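Local atomic coordinates of agarase (PDB entry 6XJ9), a protein that probably hydrolyses agarose, the galactan of red algal cell walls, as a family 50 glycoside hydrolase of a marine bacterium. Residues Y128-D139 against K204-F214; V169-K177 against L678-A686. All coordinates share one frame; numbering follows the deposited sequence.

Contact 1. Residues Y128-D139 against K204-F214; sequences YNTYYAKLDGHD and KSISLRKNPQF
Lys-204 lays the end of its side chain over one face of the Tyr-128 ring. Its CE sits 3.6 Å from the centroid of that ring, almost on the normal, and its NZ stays over the same face at 4.0 Å from the centroid, a cation-pi contact. The bend at chi3 (-75°) of an otherwise extended lysine turns the ammonium end across the ring, from the CE1 side toward CD2.

At the other end of the contact, His-138 lies between Phe-214 and Asn-211. An edge of Phe-214 is turned to one face of the imidazole, with the planes at 61° and CD1 of Phe-214 3.5 Å from CG of His-138. The opposite face is covered by Asn-211, whose CB is 3.9 Å from the imidazole centroid, and Pro-212 O lies at the ring edge, in plane. The amide of Asn-211 is tied down by Asn-90 and Asp-88, and Thr-163 takes up His-138 ND1. Lys-134, whose CG packs beside the Asn-211 amide, carries its NZ to Asp-139 OD1 (2.8 Å), a salt bridge within 128-139.

Between these ends the guanidinium of Arg-209 lies against Thr-130 and Tyr-132, its NH1 3.7 Å from Thr-130 CG2 and its NH2 near Tyr-132 CB; its charge is paired with Glu-168.

The strand axes come no closer than 9.0 Å and are inclined at 56°. Strand 89-97 pairs with both, and Tyr-128, Thr-130 and Tyr-132 meet Lys-204 and Arg-209 across it; the His-138 cluster joins the loops leaving the two strands, consistent with the beta-sandwich fold common among carbohydrate-binding-module-like domains.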
loop_
_atom_site.group_PDB
_atom_site.type_symbol
_atom_site.label_atom_id
_atom_site.label_comp_id
_atom_site.label_asym_id
_atom_site.label_seq_id
_atom_site.Cartn_x
_atom_site.Cartn_y
_atom_site.Cartn_z
ATOM N N TYR A 128 -9.830 -16.926 7.691
ATOM C CA TYR A 128 -10.762 -17.663 6.858
ATOM C C TYR A 128 -11.799 -16.741 6.222
ATOM O O TYR A 128 -12.382 -15.876 6.877
ATOM C CB TYR A 128 -11.394 -18.795 7.670
ATOM C CG TYR A 128 -10.469 -19.959 7.920
ATOM C CD1 TYR A 128 -10.335 -20.970 6.982
ATOM C CD2 TYR A 128 -9.720 -20.046 9.082
ATOM C CE1 TYR A 128 -9.479 -22.039 7.194
ATOM C CE2 TYR A 128 -8.860 -21.108 9.314
ATOM C CZ TYR A 128 -8.746 -22.111 8.365
ATOM O OH TYR A 128 -7.907 -23.165 8.574
ATOM N N ASN A 129 -12.018 -16.968 4.924
ATOM C CA ASN A 129 -13.070 -16.333 4.153
ATOM C C ASN A 129 -13.719 -17.405 3.290
ATOM O O ASN A 129 -13.136 -18.471 3.089
ATOM C CB ASN A 129 -12.507 -15.181 3.312
ATOM C CG ASN A 129 -11.994 -14.061 4.185
ATOM O OD1 ASN A 129 -12.777 -13.249 4.677
ATOM N ND2 ASN A 129 -10.691 -14.028 4.417
ATOM N N THR A 130 -14.916 -17.109 2.779
ATOM C CA THR A 130 -15.598 -18.038 1.893
ATOM C C THR A 130 -15.441 -17.575 0.448
ATOM O O THR A 130 -15.658 -16.406 0.126
ATOM C CB THR A 130 -17.039 -18.317 2.347
ATOM O OG1 THR A 130 -16.949 -19.049 3.569
ATOM C CG2 THR A 130 -17.817 -19.158 1.359
ATOM N N TYR A 131 -15.039 -18.529 -0.398
ATOM C CA TYR A 131 -14.870 -18.358 -1.831
ATOM C C TYR A 131 -15.843 -19.301 -2.522
ATOM O O TYR A 131 -15.864 -20.494 -2.222
ATOM C CB TYR A 131 -13.419 -18.649 -2.219
ATOM C CG TYR A 131 -12.448 -17.771 -1.475
ATOM C CD1 TYR A 131 -12.064 -18.065 -0.172
ATOM C CD2 TYR A 131 -11.964 -16.607 -2.055
ATOM C CE1 TYR A 131 -11.200 -17.234 0.528
ATOM C CE2 TYR A 131 -11.103 -15.768 -1.369
ATOM C CZ TYR A 131 -10.713 -16.086 -0.079
ATOM O OH TYR A 131 -9.861 -15.245 0.576
ATOM N N TYR A 132 -16.670 -18.757 -3.417
ATOM C CA TYR A 132 -17.723 -19.582 -3.985
ATOM C C TYR A 132 -17.732 -19.481 -5.508
ATOM O O TYR A 132 -17.285 -18.493 -6.090
ATOM C CB TYR A 132 -19.067 -19.243 -3.337
ATOM C CG TYR A 132 -19.580 -17.874 -3.701
ATOM C CD1 TYR A 132 -20.212 -17.651 -4.919
ATOM C CD2 TYR A 132 -19.431 -16.802 -2.835
ATOM C CE1 TYR A 132 -20.679 -16.396 -5.271
ATOM C CE2 TYR A 132 -19.903 -15.540 -3.173
ATOM C CZ TYR A 132 -20.525 -15.341 -4.393
ATOM O OH TYR A 132 -20.994 -14.107 -4.744
ATOM N N ALA A 133 -18.233 -20.542 -6.138
ATOM C CA ALA A 133 -18.421 -20.607 -7.572
ATOM C C ALA A 133 -19.807 -21.185 -7.844
ATOM O O ALA A 133 -20.082 -22.317 -7.455
ATOM C CB ALA A 133 -17.333 -21.474 -8.163
ATOM N N LYS A 134 -20.677 -20.388 -8.477
ATOM C CA LYS A 134 -22.025 -20.822 -8.819
ATOM C C LYS A 134 -21.924 -21.899 -9.893
ATOM O O LYS A 134 -21.240 -21.709 -10.894
ATOM C CB LYS A 134 -22.864 -19.662 -9.371
ATOM C CG LYS A 134 -23.336 -18.619 -8.363
ATOM C CD LYS A 134 -23.943 -17.385 -9.023
ATOM C CE LYS A 134 -22.966 -16.631 -9.896
ATOM N NZ LYS A 134 -23.239 -15.174 -9.950
ATOM N N LEU A 135 -22.600 -23.032 -9.670
ATOM C CA LEU A 135 -22.521 -24.136 -10.613
ATOM C C LEU A 135 -23.796 -24.203 -11.446
ATOM O O LEU A 135 -23.796 -24.792 -12.520
ATOM C CB LEU A 135 -22.243 -25.443 -9.856
ATOM C CG LEU A 135 -20.825 -25.554 -9.288
ATOM C CD1 LEU A 135 -20.572 -26.901 -8.623
ATOM C CD2 LEU A 135 -19.789 -25.286 -10.365
ATOM N N ASP A 136 -24.864 -23.573 -10.943
ATOM C CA ASP A 136 -26.171 -23.580 -11.584
ATOM C C ASP A 136 -26.986 -22.407 -11.050
ATOM O O ASP A 136 -26.883 -22.063 -9.876
ATOM C CB ASP A 136 -26.911 -24.900 -11.342
ATOM C CG ASP A 136 -28.337 -24.915 -11.881
ATOM O OD1 ASP A 136 -28.513 -25.192 -13.082
ATOM O OD2 ASP A 136 -29.260 -24.639 -11.092
ATOM N N GLY A 137 -27.784 -21.800 -11.932
ATOM C CA GLY A 137 -28.727 -20.764 -11.537
ATOM C C GLY A 137 -28.165 -19.359 -11.738
ATOM O O GLY A 137 -27.013 -19.195 -12.144
ATOM N N HIS A 138 -29.006 -18.355 -11.444
ATOM C CA HIS A 138 -28.620 -16.951 -11.496
ATOM C C HIS A 138 -28.179 -16.580 -12.914
ATOM O O HIS A 138 -28.891 -16.873 -13.874
ATOM C CB HIS A 138 -27.633 -16.618 -10.358
ATOM C CG HIS A 138 -28.260 -16.593 -9.001
ATOM N ND1 HIS A 138 -27.756 -15.828 -7.967
ATOM C CD2 HIS A 138 -29.355 -17.215 -8.503
ATOM C CE1 HIS A 138 -28.502 -15.992 -6.891
ATOM N NE2 HIS A 138 -29.494 -16.836 -7.191
ATOM N N ASP A 139 -26.998 -15.963 -13.044
ATOM C CA ASP A 139 -26.561 -15.406 -14.318
ATOM C C ASP A 139 -26.045 -16.496 -15.261
ATOM O O ASP A 139 -25.986 -16.277 -16.470
ATOM C CB ASP A 139 -25.609 -14.217 -14.141
ATOM C CG ASP A 139 -24.368 -14.480 -13.297
ATOM O OD1 ASP A 139 -24.393 -15.425 -12.469
ATOM O OD2 ASP A 139 -23.383 -13.716 -13.458
ATOM N N LYS A 204 -10.597 -25.324 5.407
ATOM C CA LYS A 204 -11.413 -25.644 6.570
ATOM C C LYS A 204 -12.617 -26.492 6.163
ATOM O O LYS A 204 -12.969 -27.425 6.881
ATOM C CB LYS A 204 -11.871 -24.370 7.288
ATOM C CG LYS A 204 -12.784 -24.587 8.491
ATOM C CD LYS A 204 -13.048 -23.334 9.297
ATOM C CE LYS A 204 -11.866 -22.933 10.152
ATOM N NZ LYS A 204 -12.219 -21.837 11.084
ATOM N N SER A 205 -13.242 -26.156 5.025
ATOM C CA SER A 205 -14.420 -26.865 4.541
ATOM C C SER A 205 -14.668 -26.610 3.058
ATOM O O SER A 205 -14.280 -25.577 2.505
ATOM C CB SER A 205 -15.656 -26.556 5.357
ATOM O OG SER A 205 -16.250 -25.337 4.947
ATOM N N ILE A 206 -15.302 -27.602 2.429
ATOM C CA ILE A 206 -15.825 -27.523 1.077
ATOM C C ILE A 206 -17.264 -28.013 1.156
ATOM O O ILE A 206 -17.532 -29.013 1.823
ATOM C CB ILE A 206 -14.988 -28.379 0.101
ATOM C CG1 ILE A 206 -13.482 -28.146 0.256
ATOM C CG2 ILE A 206 -15.439 -28.158 -1.332
ATOM C CD1 ILE A 206 -12.630 -29.181 -0.449
ATOM N N SER A 207 -18.170 -27.306 0.469
ATOM C CA SER A 207 -19.589 -27.557 0.610
ATOM C C SER A 207 -20.330 -27.118 -0.650
ATOM O O SER A 207 -19.848 -26.265 -1.393
ATOM C CB SER A 207 -20.119 -26.853 1.838
ATOM O OG SER A 207 -19.801 -25.467 1.802
ATOM N N LEU A 208 -21.508 -27.716 -0.874
ATOM C CA LEU A 208 -22.464 -27.211 -1.850
ATOM C C LEU A 208 -23.545 -26.451 -1.089
ATOM O O LEU A 208 -23.959 -26.887 -0.017
ATOM C CB LEU A 208 -23.087 -28.375 -2.628
ATOM C CG LEU A 208 -22.138 -29.217 -3.476
ATOM C CD1 LEU A 208 -22.911 -30.335 -4.165
ATOM C CD2 LEU A 208 -21.413 -28.361 -4.505
ATOM N N ARG A 209 -23.990 -25.315 -1.641
ATOM C CA ARG A 209 -24.961 -24.482 -0.947
ATOM C C ARG A 209 -25.984 -23.942 -1.937
ATOM O O ARG A 209 -25.668 -23.733 -3.105
ATOM C CB ARG A 209 -24.298 -23.290 -0.249
ATOM C CG ARG A 209 -23.018 -23.615 0.509
ATOM C CD ARG A 209 -22.435 -22.370 1.147
ATOM N NE ARG A 209 -22.126 -21.338 0.163
ATOM C CZ ARG A 209 -21.658 -20.133 0.467
ATOM N NH1 ARG A 209 -21.455 -19.807 1.733
ATOM N NH2 ARG A 209 -21.404 -19.257 -0.491
ATOM N N LYS A 210 -27.202 -23.696 -1.437
ATOM C CA LYS A 210 -28.239 -23.014 -2.197
ATOM C C LYS A 210 -27.816 -21.560 -2.388
ATOM O O LYS A 210 -27.420 -20.903 -1.431
ATOM C CB LYS A 210 -29.583 -23.073 -1.452
ATOM C CG LYS A 210 -30.077 -24.465 -1.074
ATOM N N ASN A 211 -27.920 -21.059 -3.619
ATOM C CA ASN A 211 -27.641 -19.657 -3.903
ATOM C C ASN A 211 -28.636 -18.781 -3.144
ATOM O O ASN A 211 -29.828 -19.084 -3.110
ATOM C CB ASN A 211 -27.721 -19.351 -5.402
ATOM C CG ASN A 211 -26.638 -20.029 -6.212
ATOM O OD1 ASN A 211 -25.579 -20.347 -5.682
ATOM N ND2 ASN A 211 -26.888 -20.255 -7.489
ATOM N N PRO A 212 -28.187 -17.678 -2.503
ATOM C CA PRO A 212 -29.111 -16.701 -1.917
ATOM C C PRO A 212 -30.001 -16.082 -2.998
ATOM O O PRO A 212 -29.784 -16.313 -4.185
ATOM C CB PRO A 212 -28.178 -15.642 -1.308
ATOM C CG PRO A 212 -26.852 -16.359 -1.117
ATOM C CD PRO A 212 -26.772 -17.338 -2.271
ATOM N N GLN A 213 -30.993 -15.288 -2.574
ATOM C CA GLN A 213 -31.916 -14.614 -3.474
ATOM C C GLN A 213 -31.151 -13.888 -4.586
ATOM O O GLN A 213 -30.207 -13.151 -4.306
ATOM C CB GLN A 213 -32.775 -13.630 -2.674
ATOM C CG GLN A 213 -33.967 -13.079 -3.449
ATOM C CD GLN A 213 -34.702 -11.976 -2.718
ATOM O OE1 GLN A 213 -34.544 -11.778 -1.514
ATOM N NE2 GLN A 213 -35.517 -11.235 -3.451
ATOM N N PHE A 214 -31.577 -14.122 -5.838
ATOM C CA PHE A 214 -31.046 -13.496 -7.045
ATOM C C PHE A 214 -31.330 -11.994 -7.033
ATOM O O PHE A 214 -32.485 -11.586 -7.024
ATOM C CB PHE A 214 -31.652 -14.165 -8.286
ATOM C CG PHE A 214 -31.204 -13.611 -9.618
ATOM C CD1 PHE A 214 -29.867 -13.643 -9.996
ATOM C CD2 PHE A 214 -32.119 -13.048 -10.494
ATOM C CE1 PHE A 214 -29.453 -13.119 -11.211
ATOM C CE2 PHE A 214 -31.707 -12.528 -11.712
ATOM C CZ PHE A 214 -30.374 -12.564 -12.071
#

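Contact 2. Residues V169-K177 against L678-A686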
loop_
_atom_site.group_PDB
_atom_site.type_symbol
_atom_site.label_atom_id
_atom_site.label_comp_id
_atom_site.label_asym_id
_atom_site.label_seq_id
_atom_site.Cartn_x
_atom_site.Cartn_y
_atom_site.Cartn_z
ATOM N N VAL A 169 -16.373 -14.181 -1.339
ATOM C CA VAL A 169 -15.642 -13.850 -2.550
ATOM C C VAL A 169 -15.990 -14.848 -3.649
ATOM O O VAL A 169 -15.736 -16.049 -3.525
ATOM C CB VAL A 169 -14.121 -13.840 -2.305
ATOM C CG1 VAL A 169 -13.372 -13.328 -3.533
ATOM C CG2 VAL A 169 -13.750 -13.054 -1.058
ATOM N N GLN A 170 -16.518 -14.321 -4.751
ATOM C CA GLN A 170 -16.815 -15.158 -5.895
ATOM C C GLN A 170 -15.529 -15.433 -6.679
ATOM O O GLN A 170 -14.741 -14.526 -6.929
ATOM C CB GLN A 170 -17.882 -14.505 -6.771
ATOM C CG GLN A 170 -18.285 -15.383 -7.947
ATOM C CD GLN A 170 -19.375 -14.820 -8.827
ATOM O OE1 GLN A 170 -19.803 -13.672 -8.693
ATOM N NE2 GLN A 170 -19.828 -15.637 -9.759
ATOM N N PHE A 171 -15.332 -16.701 -7.070
ATOM C CA PHE A 171 -14.280 -17.054 -8.014
ATOM C C PHE A 171 -14.532 -16.337 -9.338
ATOM O O PHE A 171 -15.682 -16.134 -9.734
ATOM C CB PHE A 171 -14.246 -18.566 -8.267
ATOM C CG PHE A 171 -13.512 -19.391 -7.238
ATOM C CD1 PHE A 171 -14.168 -19.874 -6.112
ATOM C CD2 PHE A 171 -12.171 -19.703 -7.402
ATOM C CE1 PHE A 171 -13.501 -20.649 -5.176
ATOM C CE2 PHE A 171 -11.508 -20.490 -6.471
ATOM C CZ PHE A 171 -12.172 -20.953 -5.354
ATOM N N ILE A 172 -13.438 -15.983 -10.027
ATOM C CA ILE A 172 -13.519 -15.402 -11.360
ATOM C C ILE A 172 -13.527 -16.524 -12.395
ATOM O O ILE A 172 -12.608 -17.343 -12.438
ATOM C CB ILE A 172 -12.353 -14.415 -11.593
ATOM C CG1 ILE A 172 -12.236 -13.370 -10.475
ATOM C CG2 ILE A 172 -12.456 -13.771 -12.961
ATOM C CD1 ILE A 172 -13.499 -12.560 -10.230
ATOM N N SER A 173 -14.567 -16.541 -13.245
ATOM C CA SER A 173 -14.635 -17.498 -14.340
ATOM C C SER A 173 -13.576 -17.154 -15.387
ATOM O O SER A 173 -13.550 -16.042 -15.896
ATOM C CB SER A 173 -16.023 -17.532 -14.939
ATOM O OG SER A 173 -16.985 -17.819 -13.935
ATOM N N MET A 174 -12.700 -18.116 -15.705
ATOM C CA MET A 174 -11.563 -17.826 -16.562
ATOM C C MET A 174 -11.765 -18.408 -17.963
ATOM O O MET A 174 -11.797 -17.654 -18.933
ATOM C CB MET A 174 -10.251 -18.318 -15.943
ATOM C CG MET A 174 -9.996 -17.783 -14.534
ATOM S SD MET A 174 -9.649 -15.996 -14.426
ATOM C CE MET A 174 -7.945 -15.928 -14.978
ATOM N N TRP A 175 -11.886 -19.739 -18.079
ATOM C CA TRP A 175 -11.958 -20.375 -19.388
ATOM C C TRP A 175 -12.209 -21.877 -19.262
ATOM O O TRP A 175 -12.073 -22.451 -18.181
ATOM C CB TRP A 175 -10.675 -20.110 -20.189
ATOM C CG TRP A 175 -9.444 -20.463 -19.416
ATOM C CD1 TRP A 175 -9.033 -21.707 -19.036
ATOM C CD2 TRP A 175 -8.473 -19.545 -18.893
ATOM N NE1 TRP A 175 -7.870 -21.630 -18.321
ATOM C CE2 TRP A 175 -7.500 -20.315 -18.219
ATOM C CE3 TRP A 175 -8.327 -18.153 -18.936
ATOM C CZ2 TRP A 175 -6.406 -19.736 -17.580
ATOM C CZ3 TRP A 175 -7.238 -17.584 -18.311
ATOM C CH2 TRP A 175 -6.294 -18.367 -17.644
ATOM N N GLY A 176 -12.541 -22.497 -20.405
ATOM C CA GLY A 176 -12.827 -23.921 -20.502
ATOM C C GLY A 176 -14.245 -24.182 -21.014
ATOM O O GLY A 176 -14.858 -23.310 -21.630
ATOM N N LYS A 177 -14.744 -25.403 -20.782
ATOM C CA LYS A 177 -16.137 -25.731 -21.056
ATOM C C LYS A 177 -16.939 -25.525 -19.774
ATOM O O LYS A 177 -16.784 -26.273 -18.812
ATOM C CB LYS A 177 -16.279 -27.154 -21.613
ATOM C CG LYS A 177 -17.708 -27.570 -21.954
ATOM C CD LYS A 177 -17.795 -28.745 -22.906
ATOM C CE LYS A 177 -19.058 -28.730 -23.742
ATOM N NZ LYS A 177 -18.884 -29.497 -25.001
ATOM N N LEU A 678 -13.406 -2.840 -9.964
ATOM C CA LEU A 678 -13.747 -3.522 -11.202
ATOM C C LEU A 678 -14.180 -4.948 -10.881
ATOM O O LEU A 678 -13.816 -5.494 -9.843
ATOM C CB LEU A 678 -12.555 -3.514 -12.167
ATOM C CG LEU A 678 -12.122 -2.135 -12.686
ATOM C CD1 LEU A 678 -11.210 -2.285 -13.892
ATOM C CD2 LEU A 678 -13.328 -1.284 -13.057
ATOM N N PHE A 679 -14.931 -5.552 -11.806
ATOM C CA PHE A 679 -15.567 -6.846 -11.578
ATOM C C PHE A 679 -14.672 -8.005 -12.007
ATOM O O PHE A 679 -15.073 -9.164 -11.884
ATOM C CB PHE A 679 -16.905 -6.906 -12.314
ATOM C CG PHE A 679 -17.837 -5.816 -11.858
ATOM C CD1 PHE A 679 -18.171 -5.699 -10.516
ATOM C CD2 PHE A 679 -18.313 -4.870 -12.753
ATOM C CE1 PHE A 679 -18.998 -4.676 -10.081
ATOM C CE2 PHE A 679 -19.153 -3.858 -12.317
ATOM C CZ PHE A 679 -19.493 -3.764 -10.985
ATOM N N HIS A 680 -13.473 -7.680 -12.513
ATOM C CA HIS A 680 -12.532 -8.686 -12.970
ATOM C C HIS A 680 -11.125 -8.192 -12.663
ATOM O O HIS A 680 -10.708 -7.144 -13.165
ATOM C CB HIS A 680 -12.733 -8.955 -14.468
ATOM C CG HIS A 680 -12.166 -10.251 -14.947
ATOM N ND1 HIS A 680 -10.944 -10.732 -14.515
ATOM C CD2 HIS A 680 -12.627 -11.143 -15.846
ATOM C CE1 HIS A 680 -10.691 -11.880 -15.111
ATOM N NE2 HIS A 680 -11.715 -12.157 -15.917
ATOM N N PRO A 681 -10.375 -8.888 -11.780
ATOM C CA PRO A 681 -8.999 -8.497 -11.489
ATOM C C PRO A 681 -8.084 -8.718 -12.693
ATOM O O PRO A 681 -7.051 -8.061 -12.812
ATOM C CB PRO A 681 -8.611 -9.358 -10.277
ATOM C CG PRO A 681 -9.543 -10.548 -10.334
ATOM C CD PRO A 681 -10.810 -10.069 -11.014
ATOM N N GLY A 682 -8.477 -9.617 -13.602
ATOM C CA GLY A 682 -7.676 -9.871 -14.791
ATOM C C GLY A 682 -7.114 -11.290 -14.809
ATOM O O GLY A 682 -7.784 -12.237 -14.401
ATOM N N LEU A 683 -5.872 -11.427 -15.286
ATOM C CA LEU A 683 -5.307 -12.747 -15.511
ATOM C C LEU A 683 -4.516 -13.187 -14.287
ATOM O O LEU A 683 -4.582 -14.348 -13.907
ATOM C CB LEU A 683 -4.446 -12.728 -16.782
ATOM C CG LEU A 683 -5.234 -12.719 -18.087
ATOM C CD1 LEU A 683 -4.343 -12.370 -19.263
ATOM C CD2 LEU A 683 -5.899 -14.068 -18.310
ATOM N N ILE A 684 -3.773 -12.247 -13.694
ATOM C CA ILE A 684 -2.976 -12.474 -12.498
ATOM C C ILE A 684 -3.558 -11.611 -11.368
ATOM O O ILE A 684 -3.716 -10.402 -11.521
ATOM C CB ILE A 684 -1.483 -12.183 -12.795
ATOM C CG1 ILE A 684 -0.951 -13.031 -13.961
ATOM C CG2 ILE A 684 -0.620 -12.338 -11.548
ATOM C CD1 ILE A 684 -0.944 -14.541 -13.705
ATOM N N HIS A 685 -3.894 -12.245 -10.237
ATOM C CA HIS A 685 -4.715 -11.621 -9.205
ATOM C C HIS A 685 -3.908 -11.328 -7.946
ATOM O O HIS A 685 -3.204 -12.212 -7.446
ATOM C CB HIS A 685 -5.853 -12.568 -8.769
ATOM C CG HIS A 685 -6.813 -12.955 -9.844
ATOM N ND1 HIS A 685 -7.958 -13.698 -9.575
ATOM C CD2 HIS A 685 -6.812 -12.732 -11.172
ATOM C CE1 HIS A 685 -8.603 -13.930 -10.693
ATOM N NE2 HIS A 685 -7.929 -13.333 -11.686
ATOM N N ALA A 686 -4.108 -10.120 -7.387
ATOM C CA ALA A 686 -3.517 -9.736 -6.109
ATOM C C ALA A 686 -4.601 -9.539 -5.047
ATOM O O ALA A 686 -5.780 -9.410 -5.360
ATOM C CB ALA A 686 -2.697 -8.466 -6.257
#
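An irregular loop preceding helix 689-704 packs against strand 169-174, an element of the carbohydrate-binding-module-like domain. Ile-172 makes the largest part of the contact. Its CG2 stands over one face of the His-680 imidazole, 3.5 Å from the centroid and 19° off the normal, while the other branch reaches the proline, CG1 lying 3.6 Å from Pro-681 CD. The same CG1 also touches CE1 of His-685. With CG2 anti to the backbone N and CG1 beside it, chi1 (-52°) parts the two branches between these partners.

Each imidazole has a bent hydrogen bond within 678-686. Gly-682 N donates to His-680 ND1, and His-685 NE2 donates to Gly-682 O at 2.9 Å, in the plane of its own ring but from above the carbonyl plane. Pro-681 CG covers a face of the His-685 ring.

Met-174, bent at chi2 and chi3, brings CE to 3.7 Å from Gly-682 O, with SD oblique to both imidazoles. Leu-683 CD2 meets the edge of the Trp-175 indole at CZ3 (3.8 Å). Gln-104 binds Leu-683 O and His-685 N. Met-174 and Trp-175 both face Thr-118, forming a classic beta bulge near the end of strand 169-174, where the carbohydrate-binding-module-like domain packs on the loop before helix 689-704.

Contact 1 and contact 2 have centres about 16 Å apart and meet through strands 128-134 and 169-174, successive in the chain and parallel neighbours in the same sheet. Probable backbone hydrogen bonds join them, Thr-130 O to Val-169 N and Tyr-132 O to Phe-171 N. Along the chain their segments alternate: 128-139, 169-177, 204-214, then 678-686 far downstream. Contact 1 stays within the carbohydrate-binding-module-like domain, whereas contact 2 carries the same strand system over to a loop between strand 664-666 and helix 689-704. Through these shared strands, packing within the domain is continuous with its contact with the C-terminal part of the chain.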